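Local atomic coordinates of 6-phosphogluconate dehydrogenase NAD-binding (Dyadobacter fermentans, PDB entry 4GBJ), a protein that probably acts as an NAD(P)-binding oxidoreductase of the 6-phosphogluconate and 3-hydroxyisobutyrate dehydrogenase type. Residues L13-L25 / P122-V134. Numbering follows the deposited sequence. Where two conformers were deposited one is given.
Sequences LGNLGTPIAEILL and PIFARPEAVRAKV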
loop_
_atom_site.group_PDB
_atom_site.type_symbol
_atom_site.label_atom_id
_atom_site.label_comp_id
_atom_site.label_asym_id
_atom_site.label_seq_id
_atom_site.Cartn_x
_atom_site.Cartn_y
_atom_site.Cartn_z
ATOM N N LEU B 13 -5.547 -27.824 13.289
ATOM C CA LEU B 13 -6.917 -27.376 13.147
ATOM C C LEU B 13 -7.162 -26.074 13.896
ATOM O O LEU B 13 -8.171 -25.934 14.599
ATOM C CB LEU B 13 -7.869 -28.465 13.671
ATOM C CG LEU B 13 -7.633 -29.890 13.162
ATOM C CD1 LEU B 13 -8.581 -30.861 13.842
ATOM C CD2 LEU B 13 -7.833 -29.976 11.666
ATOM N N GLY B 14 -6.302 -25.103 13.668
ATOM C CA GLY B 14 -6.450 -23.787 14.282
ATOM C C GLY B 14 -7.492 -22.957 13.551
ATOM O O GLY B 14 -8.406 -23.504 12.917
ATOM N N ASN B 15 -7.327 -21.628 13.592
ATOM C CA ASN B 15 -8.254 -20.670 12.974
ATOM C C ASN B 15 -8.393 -20.858 11.467
ATOM O O ASN B 15 -9.449 -20.528 10.929
ATOM C CB ASN B 15 -7.814 -19.216 13.270
ATOM C CG ASN B 15 -8.058 -18.767 14.706
ATOM O OD1 ASN B 15 -8.229 -19.575 15.635
ATOM N ND2 ASN B 15 -8.063 -17.458 14.924
ATOM N N LEU B 16 -7.329 -21.339 10.775
ATOM C CA LEU B 16 -7.390 -21.602 9.343
ATOM C C LEU B 16 -7.619 -23.088 9.053
ATOM O O LEU B 16 -8.343 -23.407 8.114
ATOM C CB LEU B 16 -6.114 -21.117 8.645
ATOM C CG LEU B 16 -5.826 -19.612 8.706
ATOM C CD1 LEU B 16 -4.443 -19.320 8.133
ATOM C CD2 LEU B 16 -6.846 -18.808 7.923
ATOM N N GLY B 17 -7.012 -23.982 9.831
ATOM C CA GLY B 17 -7.163 -25.421 9.613
ATOM C C GLY B 17 -8.598 -25.914 9.717
ATOM O O GLY B 17 -9.053 -26.721 8.898
ATOM N N THR B 18 -9.341 -25.403 10.708
ATOM C CA THR B 18 -10.732 -25.794 10.913
ATOM C C THR B 18 -11.557 -25.435 9.671
ATOM O O THR B 18 -11.986 -26.367 8.979
ATOM C CB THR B 18 -11.278 -25.234 12.218
ATOM O OG1 THR B 18 -10.777 -26.067 13.257
ATOM C CG2 THR B 18 -12.804 -25.215 12.271
ATOM N N PRO B 19 -11.701 -24.155 9.285
ATOM C CA PRO B 19 -12.512 -23.858 8.093
ATOM C C PRO B 19 -12.008 -24.525 6.818
ATOM O O PRO B 19 -12.828 -24.906 5.984
ATOM C CB PRO B 19 -12.456 -22.317 7.980
ATOM C CG PRO B 19 -11.346 -21.890 8.889
ATOM C CD PRO B 19 -11.293 -22.912 9.971
ATOM N N ILE B 20 -10.679 -24.679 6.654
ATOM C CA ILE B 20 -10.179 -25.353 5.458
ATOM C C ILE B 20 -10.685 -26.786 5.443
ATOM O O ILE B 20 -11.193 -27.221 4.419
ATOM C CB ILE B 20 -8.641 -25.301 5.344
ATOM C CG1 ILE B 20 -8.182 -23.877 5.041
ATOM C CG2 ILE B 20 -8.159 -26.242 4.220
ATOM C CD1 ILE B 20 -6.776 -23.608 5.289
ATOM N N ALA B 21 -10.577 -27.503 6.569
ATOM C CA ALA B 21 -11.016 -28.908 6.644
ATOM C C ALA B 21 -12.535 -29.049 6.437
ATOM O O ALA B 21 -12.995 -30.003 5.812
ATOM C CB ALA B 21 -10.624 -29.508 7.988
ATOM N N GLU B 22 -13.313 -28.094 6.942
ATOM C CA GLU B 22 -14.774 -28.127 6.756
ATOM C C GLU B 22 -15.155 -28.077 5.255
ATOM O O GLU B 22 -16.057 -28.778 4.823
ATOM C CB GLU B 22 -15.435 -26.966 7.507
ATOM C CG GLU B 22 -15.349 -27.120 9.017
ATOM C CD GLU B 22 -15.990 -26.022 9.842
ATOM O OE1 GLU B 22 -16.077 -24.876 9.350
ATOM O OE2 GLU B 22 -16.364 -26.303 11.005
ATOM N N ILE B 23 -14.466 -27.262 4.473
ATOM C CA ILE B 23 -14.745 -27.179 3.038
ATOM C C ILE B 23 -14.362 -28.482 2.314
ATOM O O ILE B 23 -15.067 -28.882 1.382
ATOM C CB ILE B 23 -14.030 -25.957 2.423
ATOM C CG1 ILE B 23 -14.777 -24.689 2.805
ATOM C CG2 ILE B 23 -13.882 -26.049 0.908
ATOM C CD1 ILE B 23 -13.892 -23.495 2.911
ATOM N N LEU B 24 -13.254 -29.129 2.709
ATOM C CA LEU B 24 -12.837 -30.354 2.034
ATOM C C LEU B 24 -13.794 -31.482 2.383
ATOM O O LEU B 24 -14.098 -32.287 1.513
ATOM C CB LEU B 24 -11.368 -30.701 2.378
ATOM C CG LEU B 24 -10.337 -29.658 1.948
ATOM C CD1 LEU B 24 -8.901 -30.103 2.331
ATOM C CD2 LEU B 24 -10.438 -29.332 0.447
ATOM N N LEU B 25 -14.349 -31.486 3.598
ATOM C CA LEU B 25 -15.382 -32.443 3.969
ATOM C C LEU B 25 -16.676 -32.184 3.155
ATOM O O LEU B 25 -17.168 -33.110 2.506
ATOM C CB LEU B 25 -15.667 -32.374 5.465
ATOM C CG LEU B 25 -14.588 -32.943 6.335
ATOM C CD1 LEU B 25 -14.763 -32.485 7.783
ATOM C CD2 LEU B 25 -14.533 -34.498 6.225
ATOM N N PRO B 122 1.684 -21.803 1.185
ATOM C CA PRO B 122 1.174 -20.752 2.097
ATOM C C PRO B 122 -0.119 -20.134 1.601
ATOM O O PRO B 122 -0.287 -19.947 0.401
ATOM C CB PRO B 122 2.312 -19.735 2.136
ATOM C CG PRO B 122 3.146 -20.027 0.931
ATOM C CD PRO B 122 3.038 -21.479 0.702
ATOM N N ILE B 123 -1.013 -19.800 2.532
ATOM C CA ILE B 123 -2.335 -19.253 2.216
ATOM C C ILE B 123 -2.399 -17.761 2.538
ATOM O O ILE B 123 -1.918 -17.304 3.583
ATOM C CB ILE B 123 -3.472 -20.066 2.925
ATOM C CG1 ILE B 123 -4.879 -19.628 2.434
ATOM C CG2 ILE B 123 -3.383 -20.004 4.453
ATOM C CD1 ILE B 123 -5.999 -20.590 2.856
ATOM N N PHE B 124 -3.063 -17.018 1.634
ATOM C CA PHE B 124 -3.287 -15.590 1.735
ATOM C C PHE B 124 -4.753 -15.464 1.991
ATOM O O PHE B 124 -5.548 -15.352 1.056
ATOM C CB PHE B 124 -2.857 -14.868 0.441
ATOM C CG PHE B 124 -1.395 -15.051 0.077
ATOM C CD1 PHE B 124 -0.517 -13.980 0.115
ATOM C CD2 PHE B 124 -0.886 -16.313 -0.229
ATOM C CE1 PHE B 124 0.808 -14.135 -0.268
ATOM C CE2 PHE B 124 0.461 -16.493 -0.512
ATOM C CZ PHE B 124 1.288 -15.395 -0.600
ATOM N N ALA B 125 -5.137 -15.631 3.252
ATOM C CA ALA B 125 -6.555 -15.586 3.631
ATOM C C ALA B 125 -6.733 -15.514 5.117
ATOM O O ALA B 125 -6.215 -16.364 5.823
ATOM C CB ALA B 125 -7.277 -16.850 3.125
ATOM N N ARG B 126 -7.527 -14.581 5.588
ATOM C CA ARG B 126 -7.951 -14.560 6.982
ATOM C C ARG B 126 -9.113 -15.591 7.091
ATOM O O ARG B 126 -9.742 -15.891 6.071
ATOM C CB ARG B 126 -8.377 -13.146 7.397
ATOM C CG ARG B 126 -7.223 -12.145 7.310
ATOM C CD ARG B 126 -7.498 -10.840 8.049
ATOM N NE ARG B 126 -8.454 -9.986 7.338
ATOM C CZ ARG B 126 -8.170 -9.204 6.295
ATOM N NH1 ARG B 126 -6.937 -9.159 5.800
ATOM N NH2 ARG B 126 -9.120 -8.472 5.731
ATOM N N PRO B 127 -9.422 -16.145 8.282
ATOM C CA PRO B 127 -10.499 -17.166 8.387
ATOM C C PRO B 127 -11.816 -16.863 7.660
ATOM O O PRO B 127 -12.419 -17.779 7.093
ATOM C CB PRO B 127 -10.744 -17.247 9.887
ATOM C CG PRO B 127 -9.399 -16.983 10.471
ATOM C CD PRO B 127 -8.748 -15.946 9.579
ATOM N N GLU B 128 -12.224 -15.585 7.616
ATOM C CA GLU B 128 -13.460 -15.196 6.937
ATOM C C GLU B 128 -13.322 -15.404 5.425
ATOM O O GLU B 128 -14.265 -15.875 4.778
ATOM C CB GLU B 128 -13.852 -13.732 7.215
ATOM C CG GLU B 128 -13.641 -13.244 8.644
ATOM C CD GLU B 128 -12.267 -12.656 8.937
ATOM O OE1 GLU B 128 -11.507 -13.317 9.683
ATOM O OE2 GLU B 128 -11.924 -11.587 8.373
ATOM N N ALA B 129 -12.143 -15.051 4.870
ATOM C CA ALA B 129 -11.865 -15.175 3.437
ATOM C C ALA B 129 -11.880 -16.626 2.992
ATOM O O ALA B 129 -12.155 -16.873 1.815
ATOM C CB ALA B 129 -10.518 -14.531 3.080
ATOM N N VAL B 130 -11.564 -17.583 3.920
ATOM C CA VAL B 130 -11.571 -19.029 3.655
ATOM C C VAL B 130 -13.002 -19.509 3.542
ATOM O O VAL B 130 -13.320 -20.265 2.622
ATOM C CB VAL B 130 -10.814 -19.855 4.720
ATOM C CG1 VAL B 130 -10.981 -21.357 4.463
ATOM C CG2 VAL B 130 -9.331 -19.473 4.766
ATOM N N ARG B 131 -13.864 -19.107 4.496
ATOM C CA ARG B 131 -15.272 -19.501 4.479
ATOM C C ARG B 131 -15.924 -18.948 3.232
ATOM O O ARG B 131 -16.667 -19.677 2.575
ATOM C CB ARG B 131 -16.000 -19.055 5.759
ATOM C CG ARG B 131 -15.529 -19.818 6.997
ATOM C CD ARG B 131 -16.390 -19.619 8.239
ATOM N NE ARG B 131 -15.884 -20.428 9.362
ATOM C CZ ARG B 131 -14.878 -20.093 10.175
ATOM N NH1 ARG B 131 -14.248 -18.928 10.029
ATOM N NH2 ARG B 131 -14.499 -20.917 11.145
ATOM N N ALA B 132 -15.563 -17.705 2.841
ATOM C CA ALA B 132 -16.097 -17.074 1.631
ATOM C C ALA B 132 -15.367 -17.540 0.358
ATOM O O ALA B 132 -15.806 -17.187 -0.731
ATOM C CB ALA B 132 -16.015 -15.554 1.754
ATOM N N LYS B 133 -14.275 -18.326 0.488
ATOM C CA LYS B 133 -13.465 -18.869 -0.616
ATOM C C LYS B 133 -12.899 -17.747 -1.533
ATOM O O LYS B 133 -12.667 -17.999 -2.720
ATOM C CB LYS B 133 -14.270 -19.900 -1.432
ATOM C CG LYS B 133 -14.784 -21.081 -0.580
ATOM C CD LYS B 133 -15.805 -21.928 -1.306
ATOM C CE LYS B 133 -16.514 -22.871 -0.370
ATOM N NZ LYS B 133 -17.712 -23.473 -1.009
ATOM N N VAL B 134 -12.618 -16.542 -0.954
ATOM C CA VAL B 134 -12.092 -15.361 -1.672
ATOM C C VAL B 134 -10.549 -15.210 -1.478
ATOM O O VAL B 134 -9.958 -14.253 -1.972
ATOM C CB VAL B 134 -12.812 -14.037 -1.287
ATOM C CG1 VAL B 134 -14.257 -14.043 -1.755
ATOM C CG2 VAL B 134 -12.723 -13.735 0.210
#
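Val130 is the bump that helix 127-131 pushes into a hollow walled by Leu16, Pro19, Ile20 and Ile23. Its two methyls divide the work. Val130 CG1, anti to its own backbone N (chi1 174°), lies 3.8 Å from Ile20 CG1 and also touches Pro19 CB and Ile23 CD1, while CG2 faces Leu16. In return, Leu16 forks into 122-134: Leu16 CD2 settles 3.3 Å from Ala125 O and 3.8 Å from Pro127 CD, and CD1 slides past Ile123 CG2. Cut back to an alanine, Leu16 would lose both methyls, and a gap is likely to open between Ile123, Pro127 and Val130. Deeper in, Ile20 CD1 and Ile123 CD1 meet tip to tip at 4.0 Å. On the outer side the extended Arg131 lays its guanidinium over Pro19, whose CB sits 3.9 Å above the centre of that plane; Glu22 OE1, 4.5 Å from Arg131 NE, is too far for a salt bridge. The axes of 17-25 and 127-131 run almost parallel (5°), 9.2 Å apart at their closest. Helix 17-25, following a glycine-rich turn consistent with a Rossmann dinucleotide-binding motif, packs its other flank on helix 42-46 and strand 31-34; the end of strand 117-124, where Pro122 and Phe124 pack on helix 169-197, leads into helix 127-131.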